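Local coordinates for protein TbpB (Actinobacillus pleuropneumoniae, PDB 3HOL) that probably serves as the surface lipoprotein of the bacterial transferrin receptor, capturing host transferrin so that its iron can be acquired, at residues Ala111-Val116 with Val270-Ile275; Asn117-Tyr122 with Glu176-Thr181. One frame throughout, in Å; residues are numbered along the deposited sequence.

Contact 1: residues Ala111-Val116 with Val270-Ile275; sequences AKELPV and VDTVRI
E113, L114 and P115 pair with R274, V273 and T272 as a short antiparallel bridge, the strands 113-115 and 272-274 running 149° apart in direction. L114 and V273 form the hydrogen-bonded pair, L114 N to V273 O and V273 N to L114 O. One further bond continues the pairing at each end, from I275 N to K112 O and from V116 N to D271 O. Around this frame the side chains of E113 and R274 rise on one face and those of L114 and V273 on the other. The E113 carboxylate divides its two oxygens between neighbours: OE1 accepts from T272 OG1 at 2.6 Å, met nearly along the C-O axis, while OE2 lies in the plane of the R274 guanidinium, at its edge, 3.4 Å from NH1. That salt bridge is long and weak, with the two planes 82° apart. T272 has OG1 set between its backbone N and carbonyl carbon (chi1 61°), which turns the hydroxyl to the glutamate. Strand 272-282 lies in the C-lobe handle family region, and strand 113-115, which leads into barrel strand 119-133, adds to its sheet. K112 runs alongside R274, its CB over one guanidinium face, offset toward the rim, and its CD 3.5 Å from NH2. Each has a carboxylate partner elsewhere, K112 NZ with E290 and R274 NE with D277. On the L114 face, I275 CD1 reaches L114 CG at 3.9 Å. Farther along, P115 CB meets V270 CG1 at 3.5 Å, and V116 CG2 touches V273 CG1 at 3.6 Å.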
ATOM      1  N   ALA A 111      -4.785  -0.482   3.643  1.00  9.34           N
ATOM      2  CA  ALA A 111      -5.205   0.245   4.871  1.00  8.90           C
ATOM      3  C   ALA A 111      -4.290   1.402   5.231  1.00  9.00           C
ATOM      4  O   ALA A 111      -3.076   1.247   5.224  1.00  9.54           O
ATOM      5  CB  ALA A 111      -5.292  -0.749   6.078  1.00  8.55           C
ATOM      6  N   LYS A 112      -4.851   2.555   5.574  1.00  8.95           N
ATOM      7  CA  LYS A 112      -4.006   3.676   6.050  1.00  9.26           C
ATOM      8  C   LYS A 112      -4.161   3.901   7.552  1.00  8.91           C
ATOM      9  O   LYS A 112      -3.412   4.677   8.152  1.00 10.23           O
ATOM     10  CB  LYS A 112      -4.341   4.972   5.293  1.00  7.66           C
ATOM     11  CG  LYS A 112      -3.758   4.957   3.830  1.00  8.69           C
ATOM     12  CD  LYS A 112      -3.790   6.342   3.204  1.00 10.07           C
ATOM     13  CE  LYS A 112      -3.195   6.306   1.775  1.00 12.55           C
ATOM     14  NZ  LYS A 112      -4.237   5.974   0.753  1.00 12.47           N
ATOM     15  N   GLU A 113      -5.151   3.233   8.132  1.00  9.75           N
ATOM     16  CA  GLU A 113      -5.308   3.169   9.580  1.00 10.41           C
ATOM     17  C   GLU A 113      -5.465   1.711   9.985  1.00 11.82           C
ATOM     18  O   GLU A 113      -6.031   0.900   9.229  1.00 11.50           O
ATOM     19  CB  GLU A 113      -6.530   3.973  10.038  1.00 11.51           C
ATOM     20  CG  GLU A 113      -6.524   5.427   9.588  1.00 14.04           C
ATOM     21  CD  GLU A 113      -7.640   6.296  10.244  1.00 24.73           C
ATOM     22  OE1 GLU A 113      -8.467   5.798  11.046  1.00 25.74           O
ATOM     23  OE2 GLU A 113      -7.674   7.498   9.960  1.00 28.43           O
ATOM     24  N   LEU A 114      -4.933   1.378  11.168  1.00 10.64           N
ATOM     25  CA  LEU A 114      -5.097   0.069  11.777  1.00 10.64           C
ATOM     26  C   LEU A 114      -5.816   0.183  13.141  1.00 10.81           C
ATOM     27  O   LEU A 114      -5.681   1.223  13.815  1.00  9.66           O
ATOM     28  CB  LEU A 114      -3.692  -0.541  12.029  1.00 11.15           C
ATOM     29  CG  LEU A 114      -2.778  -0.776  10.811  1.00 10.92           C
ATOM     30  CD1 LEU A 114      -1.509  -1.474  11.311  1.00 10.18           C
ATOM     31  CD2 LEU A 114      -3.456  -1.672   9.793  1.00 11.20           C
ATOM     32  N   PRO A 115      -6.531  -0.891  13.553  1.00 10.53           N
ATOM     33  CA  PRO A 115      -7.083  -0.960  14.909  1.00 11.27           C
ATOM     34  C   PRO A 115      -5.966  -0.732  15.915  1.00 12.94           C
ATOM     35  O   PRO A 115      -4.805  -1.118  15.677  1.00 12.69           O
ATOM     36  CB  PRO A 115      -7.667  -2.365  14.985  1.00 11.45           C
ATOM     37  CG  PRO A 115      -8.026  -2.697  13.516  1.00  9.95           C
ATOM     38  CD  PRO A 115      -6.953  -2.037  12.713  1.00  8.84           C
ATOM     39  N   VAL A 116      -6.294  -0.024  16.991  1.00 14.99           N
ATOM     40  CA  VAL A 116      -5.294   0.368  18.010  1.00 17.33           C
ATOM     41  C   VAL A 116      -4.897  -0.807  18.893  1.00 17.88           C
ATOM     42  O   VAL A 116      -3.721  -1.081  19.089  1.00 17.87           O
ATOM     43  CB  VAL A 116      -5.802   1.525  18.947  1.00 18.22           C
ATOM     44  CG1 VAL A 116      -4.656   2.008  19.824  1.00 18.17           C
ATOM     45  CG2 VAL A 116      -6.279   2.682  18.119  1.00 19.86           C
ATOM     46  N   VAL A 270     -14.535  -0.056  15.664  1.00 25.92           N
ATOM     47  CA  VAL A 270     -13.177  -0.312  16.095  1.00 22.87           C
ATOM     48  C   VAL A 270     -12.406   1.012  16.126  1.00 21.65           C
ATOM     49  O   VAL A 270     -12.439   1.746  15.136  1.00 22.06           O
ATOM     50  CB  VAL A 270     -12.514  -1.314  15.096  1.00 22.88           C
ATOM     51  CG1 VAL A 270     -11.026  -1.410  15.339  1.00 20.70           C
ATOM     52  CG2 VAL A 270     -13.197  -2.690  15.194  1.00 21.49           C
ATOM     53  N   ASP A 271     -11.730   1.306  17.239  1.00 19.91           N
ATOM     54  CA  ASP A 271     -10.876   2.494  17.384  1.00 20.06           C
ATOM     55  C   ASP A 271      -9.611   2.264  16.563  1.00 18.40           C
ATOM     56  O   ASP A 271      -9.013   1.182  16.638  1.00 17.75           O
ATOM     57  CB  ASP A 271     -10.372   2.671  18.824  1.00 21.32           C
ATOM     58  CG  ASP A 271     -11.488   2.820  19.869  1.00 25.47           C
ATOM     59  OD1 ASP A 271     -12.584   3.342  19.558  1.00 25.37           O
ATOM     60  OD2 ASP A 271     -11.213   2.434  21.034  1.00 26.76           O
ATOM     61  N   THR A 272      -9.192   3.261  15.795  1.00 17.04           N
ATOM     62  CA  THR A 272      -8.051   3.071  14.891  1.00 15.93           C
ATOM     63  C   THR A 272      -7.019   4.157  15.094  1.00 16.22           C
ATOM     64  O   THR A 272      -7.337   5.213  15.683  1.00 15.87           O
ATOM     65  CB  THR A 272      -8.495   2.989  13.405  1.00 16.30           C
ATOM     66  OG1 THR A 272      -9.130   4.217  13.048  1.00 17.91           O
ATOM     67  CG2 THR A 272      -9.508   1.871  13.182  1.00 13.53           C
ATOM     68  N   VAL A 273      -5.767   3.884  14.674  1.00 14.54           N
ATOM     69  CA  VAL A 273      -4.722   4.903  14.580  1.00 14.09           C
ATOM     70  C   VAL A 273      -4.162   4.955  13.145  1.00 13.82           C
ATOM     71  O   VAL A 273      -4.066   3.922  12.475  1.00 12.16           O
ATOM     72  CB  VAL A 273      -3.503   4.624  15.525  1.00 14.14           C
ATOM     73  CG1 VAL A 273      -3.803   5.070  16.933  1.00 14.95           C
ATOM     74  CG2 VAL A 273      -3.041   3.135  15.497  1.00 14.34           C
ATOM     75  N   ARG A 274      -3.740   6.141  12.703  1.00 12.90           N
ATOM     76  CA  ARG A 274      -3.174   6.278  11.354  1.00 13.65           C
ATOM     77  C   ARG A 274      -1.774   5.654  11.284  1.00 13.60           C
ATOM     78  O   ARG A 274      -0.955   5.809  12.220  1.00 13.85           O
ATOM     79  CB  ARG A 274      -3.065   7.746  10.997  1.00 14.27           C
ATOM     80  CG  ARG A 274      -2.882   8.078   9.523  1.00 17.32           C
ATOM     81  CD  ARG A 274      -4.136   8.750   8.999  1.00 20.36           C
ATOM     82  NE  ARG A 274      -3.969   8.888   7.554  1.00 25.64           N
ATOM     83  CZ  ARG A 274      -4.946   8.753   6.687  1.00 20.57           C
ATOM     84  NH1 ARG A 274      -6.162   8.498   7.131  1.00 20.94           N
ATOM     85  NH2 ARG A 274      -4.697   8.892   5.399  1.00 19.25           N
ATOM     86  N   ILE A 275      -1.488   4.982  10.170  1.00 11.88           N
ATOM     87  CA  ILE A 275      -0.124   4.502   9.899  1.00 11.25           C
ATOM     88  C   ILE A 275       0.483   5.177   8.675  1.00 10.79           C
ATOM     89  O   ILE A 275       1.711   5.266   8.563  1.00 10.36           O
ATOM     90  CB  ILE A 275      -0.044   2.987   9.690  1.00 11.41           C
ATOM     91  CG1 ILE A 275      -1.086   2.486   8.649  1.00 10.40           C
ATOM     92  CG2 ILE A 275      -0.194   2.278  11.030  1.00 12.28           C
ATOM     93  CD1 ILE A 275      -0.740   1.031   8.066  1.00  8.22           C
TER

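Contact 2: residues Asn117-Tyr122 with Glu176-Thr181; sequences NQLLTY and EVDFAT
F179 and Y122 approach from opposite directions and meet edge to edge: Y122 OH lies in the plane of the F179 ring, 3.3 Å from CZ. The Q118 carbonyl oxygen sits at the same rim, 3.8 Å from F179 CD1. L120 CD1 comes in obliquely at 3.9 Å from F179 CE1, and V177 CG2 packs against Y122 CE2 at 3.7 Å. V177 thus serves both rings, because its other methyl, CG1, is centred over one face of F179; with CG1 anti to the backbone N (chi1 -179°), the two branches are split between the aromatics. Behind these side chains, L120 and V177 form an antiparallel hydrogen-bonded pair, with L120 N to V177 O at 3.0 Å and V177 N to L120 O at 2.8 Å. On the other face of the sheet L119 CD1 rests on E176 CG, 3.4 Å away, and also touches D178 CB. Past the paired residues the chains stay side by side, N117 CB near A180 CB, and a water joins them by donating to N117 O and to D178 OD1. Farther out, Y122 OH bonds to A243 O, and the Y122 ring meets H265 edge-to-face. V177 and F179 both rest on I202 of strand 193-203, L120 reaches H265 of strand 257-265, and strand 183-190 lies beside E176 and V177, so this antiparallel pairing of strands 119-133 and 171-178, joined by a long connection, forms part of the N-lobe barrel wall.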
ATOM      1  N   ASN A 117      -5.868  -1.509  19.434  1.00 20.01           N
ATOM      2  CA  ASN A 117      -5.503  -2.573  20.346  1.00 22.25           C
ATOM      3  C   ASN A 117      -6.468  -3.742  20.420  1.00 22.93           C
ATOM      4  O   ASN A 117      -6.178  -4.698  21.129  1.00 24.46           O
ATOM      5  CB  ASN A 117      -5.236  -1.996  21.746  1.00 23.41           C
ATOM      6  CG  ASN A 117      -6.453  -1.305  22.340  1.00 27.22           C
ATOM      7  OD1 ASN A 117      -6.614  -1.239  23.566  1.00 32.68           O
ATOM      8  ND2 ASN A 117      -7.312  -0.772  21.483  1.00 33.48           N
ATOM      9  N   GLN A 118      -7.586  -3.694  19.682  1.00 21.88           N
ATOM     10  CA  GLN A 118      -8.618  -4.757  19.774  1.00 22.22           C
ATOM     11  C   GLN A 118      -8.064  -6.035  19.152  1.00 20.44           C
ATOM     12  O   GLN A 118      -7.423  -5.952  18.099  1.00 21.34           O
ATOM     13  CB  GLN A 118      -9.901  -4.351  19.029  1.00 22.13           C
ATOM     14  CG  GLN A 118     -11.136  -5.187  19.365  1.00 25.25           C
ATOM     15  CD  GLN A 118     -12.449  -4.581  18.829  1.00 25.64           C
ATOM     16  OE1 GLN A 118     -12.644  -3.360  18.796  1.00 27.07           O
ATOM     17  NE2 GLN A 118     -13.346  -5.443  18.425  1.00 28.44           N
ATOM     18  N   LEU A 119      -8.267  -7.189  19.794  1.00 16.56           N
ATOM     19  CA  LEU A 119      -7.785  -8.484  19.241  1.00 15.32           C
ATOM     20  C   LEU A 119      -8.846  -8.945  18.249  1.00 14.62           C
ATOM     21  O   LEU A 119      -9.982  -9.188  18.635  1.00 14.57           O
ATOM     22  CB  LEU A 119      -7.564  -9.497  20.375  1.00 14.14           C
ATOM     23  CG  LEU A 119      -7.116 -10.940  20.118  1.00 14.07           C
ATOM     24  CD1 LEU A 119      -5.734 -11.006  19.453  1.00 15.61           C
ATOM     25  CD2 LEU A 119      -7.088 -11.636  21.491  1.00 12.75           C
ATOM     26  N   LEU A 120      -8.509  -8.972  16.962  1.00 13.30           N
ATOM     27  CA  LEU A 120      -9.527  -9.180  15.933  1.00 11.61           C
ATOM     28  C   LEU A 120      -9.345 -10.470  15.129  1.00 10.66           C
ATOM     29  O   LEU A 120      -8.232 -10.812  14.718  1.00  9.81           O
ATOM     30  CB  LEU A 120      -9.600  -7.961  14.997  1.00 10.97           C
ATOM     31  CG  LEU A 120     -10.277  -6.689  15.550  1.00 10.95           C
ATOM     32  CD1 LEU A 120      -9.867  -5.519  14.665  1.00 12.96           C
ATOM     33  CD2 LEU A 120     -11.788  -6.833  15.605  1.00 12.06           C
ATOM     34  N   THR A 121     -10.443 -11.182  14.936  1.00  9.39           N
ATOM     35  CA  THR A 121     -10.425 -12.466  14.184  1.00 10.62           C
ATOM     36  C   THR A 121     -10.926 -12.199  12.784  1.00  9.96           C
ATOM     37  O   THR A 121     -12.013 -11.689  12.637  1.00  9.13           O
ATOM     38  CB  THR A 121     -11.329 -13.510  14.890  1.00 10.99           C
ATOM     39  OG1 THR A 121     -10.688 -13.857  16.104  1.00 15.56           O
ATOM     40  CG2 THR A 121     -11.499 -14.779  14.055  1.00 12.49           C
ATOM     41  N   TYR A 122     -10.113 -12.506  11.761  1.00  9.20           N
ATOM     42  CA  TYR A 122     -10.574 -12.415  10.371  1.00  7.81           C
ATOM     43  C   TYR A 122     -10.918 -13.850   9.946  1.00  8.62           C
ATOM     44  O   TYR A 122     -10.094 -14.774  10.117  1.00  9.53           O
ATOM     45  CB  TYR A 122      -9.447 -11.903   9.494  1.00  6.69           C
ATOM     46  CG  TYR A 122      -9.071 -10.474   9.735  1.00  7.58           C
ATOM     47  CD1 TYR A 122      -9.418  -9.491   8.810  1.00  4.10           C
ATOM     48  CD2 TYR A 122      -8.360 -10.093  10.890  1.00  8.57           C
ATOM     49  CE1 TYR A 122      -9.039  -8.120   9.014  1.00  9.75           C
ATOM     50  CE2 TYR A 122      -7.997  -8.730  11.116  1.00  9.75           C
ATOM     51  CZ  TYR A 122      -8.339  -7.770  10.166  1.00  9.38           C
ATOM     52  OH  TYR A 122      -7.983  -6.471  10.357  1.00 10.54           O
ATOM     53  N   GLU A 176      -6.043 -14.560  13.734  1.00  8.98           N
ATOM     54  CA  GLU A 176      -6.253 -13.682  14.885  1.00  9.23           C
ATOM     55  C   GLU A 176      -5.157 -12.650  14.897  1.00  7.87           C
ATOM     56  O   GLU A 176      -3.986 -12.989  14.947  1.00  8.69           O
ATOM     57  CB  GLU A 176      -6.241 -14.503  16.193  1.00 10.14           C
ATOM     58  CG  GLU A 176      -6.372 -13.645  17.424  1.00 12.32           C
ATOM     59  CD  GLU A 176      -6.065 -14.441  18.709  1.00 16.68           C
ATOM     60  OE1 GLU A 176      -6.997 -15.096  19.187  1.00 17.74           O
ATOM     61  OE2 GLU A 176      -4.902 -14.441  19.203  1.00 14.61           O
ATOM     62  N   VAL A 177      -5.529 -11.374  14.841  1.00  8.83           N
ATOM     63  CA  VAL A 177      -4.534 -10.306  14.763  1.00  8.10           C
ATOM     64  C   VAL A 177      -4.541  -9.517  16.079  1.00  9.49           C
ATOM     65  O   VAL A 177      -5.575  -8.966  16.490  1.00  9.78           O
ATOM     66  CB  VAL A 177      -4.749  -9.356  13.553  1.00  7.45           C
ATOM     67  CG1 VAL A 177      -3.646  -8.245  13.517  1.00  6.98           C
ATOM     68  CG2 VAL A 177      -4.727 -10.184  12.222  1.00  6.79           C
ATOM     69  N   ASP A 178      -3.365  -9.452  16.703  1.00  8.88           N
ATOM     70  CA  ASP A 178      -3.171  -8.590  17.867  1.00  9.76           C
ATOM     71  C   ASP A 178      -2.488  -7.330  17.371  1.00 10.03           C
ATOM     72  O   ASP A 178      -1.277  -7.334  17.130  1.00  9.97           O
ATOM     73  CB  ASP A 178      -2.339  -9.308  18.941  1.00  8.77           C
ATOM     74  CG  ASP A 178      -2.259  -8.503  20.279  1.00 11.40           C
ATOM     75  OD1 ASP A 178      -2.439  -7.271  20.278  1.00 12.83           O
ATOM     76  OD2 ASP A 178      -2.008  -9.133  21.330  1.00 13.55           O
ATOM     77  N   PHE A 179      -3.267  -6.264  17.153  1.00  8.81           N
ATOM     78  CA  PHE A 179      -2.683  -5.047  16.609  1.00  9.64           C
ATOM     79  C   PHE A 179      -1.731  -4.345  17.602  1.00 10.58           C
ATOM     80  O   PHE A 179      -0.817  -3.603  17.190  1.00  9.38           O
ATOM     81  CB  PHE A 179      -3.788  -4.102  16.079  1.00  9.44           C
ATOM     82  CG  PHE A 179      -4.415  -4.596  14.763  1.00  9.88           C
ATOM     83  CD1 PHE A 179      -5.601  -5.348  14.768  1.00  8.87           C
ATOM     84  CD2 PHE A 179      -3.790  -4.342  13.542  1.00  6.21           C
ATOM     85  CE1 PHE A 179      -6.179  -5.816  13.532  1.00  8.99           C
ATOM     86  CE2 PHE A 179      -4.333  -4.791  12.317  1.00  7.89           C
ATOM     87  CZ  PHE A 179      -5.515  -5.557  12.308  1.00  8.45           C
ATOM     88  N   ALA A 180      -1.929  -4.621  18.896  1.00 10.40           N
ATOM     89  CA  ALA A 180      -1.060  -4.042  19.920  1.00 11.84           C
ATOM     90  C   ALA A 180       0.348  -4.573  19.796  1.00 12.38           C
ATOM     91  O   ALA A 180       1.295  -3.806  19.996  1.00 13.10           O
ATOM     92  CB  ALA A 180      -1.626  -4.274  21.378  1.00 12.30           C
ATOM     93  N   THR A 181       0.504  -5.852  19.451  1.00 10.78           N
ATOM     94  CA  THR A 181       1.826  -6.427  19.288  1.00 11.56           C
ATOM     95  C   THR A 181       2.308  -6.561  17.813  1.00 11.08           C
ATOM     96  O   THR A 181       3.450  -6.963  17.576  1.00 10.82           O
ATOM     97  CB  THR A 181       1.891  -7.782  19.938  1.00 12.10           C
ATOM     98  OG1 THR A 181       0.885  -8.619  19.364  1.00 12.30           O
ATOM     99  CG2 THR A 181       1.603  -7.661  21.441  1.00 12.30           C
TER
HETATM  100  O   HOH W   1      -4.235  -6.520  22.020  1.00 19.14           O

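Along the chain, contact 2 is nested within the loop closed by contact 1, and their centres lie 11 Å apart. Strand 113-115 leads directly into strand 119-133, yet the two pair in different sheets: contact 1 with the handle strand 272-282, contact 2 with barrel strand 171-178. Both are partly buried, contact 1 nearer the centre of the chain. Contact 1 mixes a charged and hydroxyl-bearing face with an apolar one, whereas contact 2 gathers aromatic and aliphatic groups on its buried face and has exposed residues on the L119 face and at the N117/A180 end. F179 joins the two, its CB 3.2 Å from P115 O, while L120 CD1 packs on P115 CG at 3.6 Å.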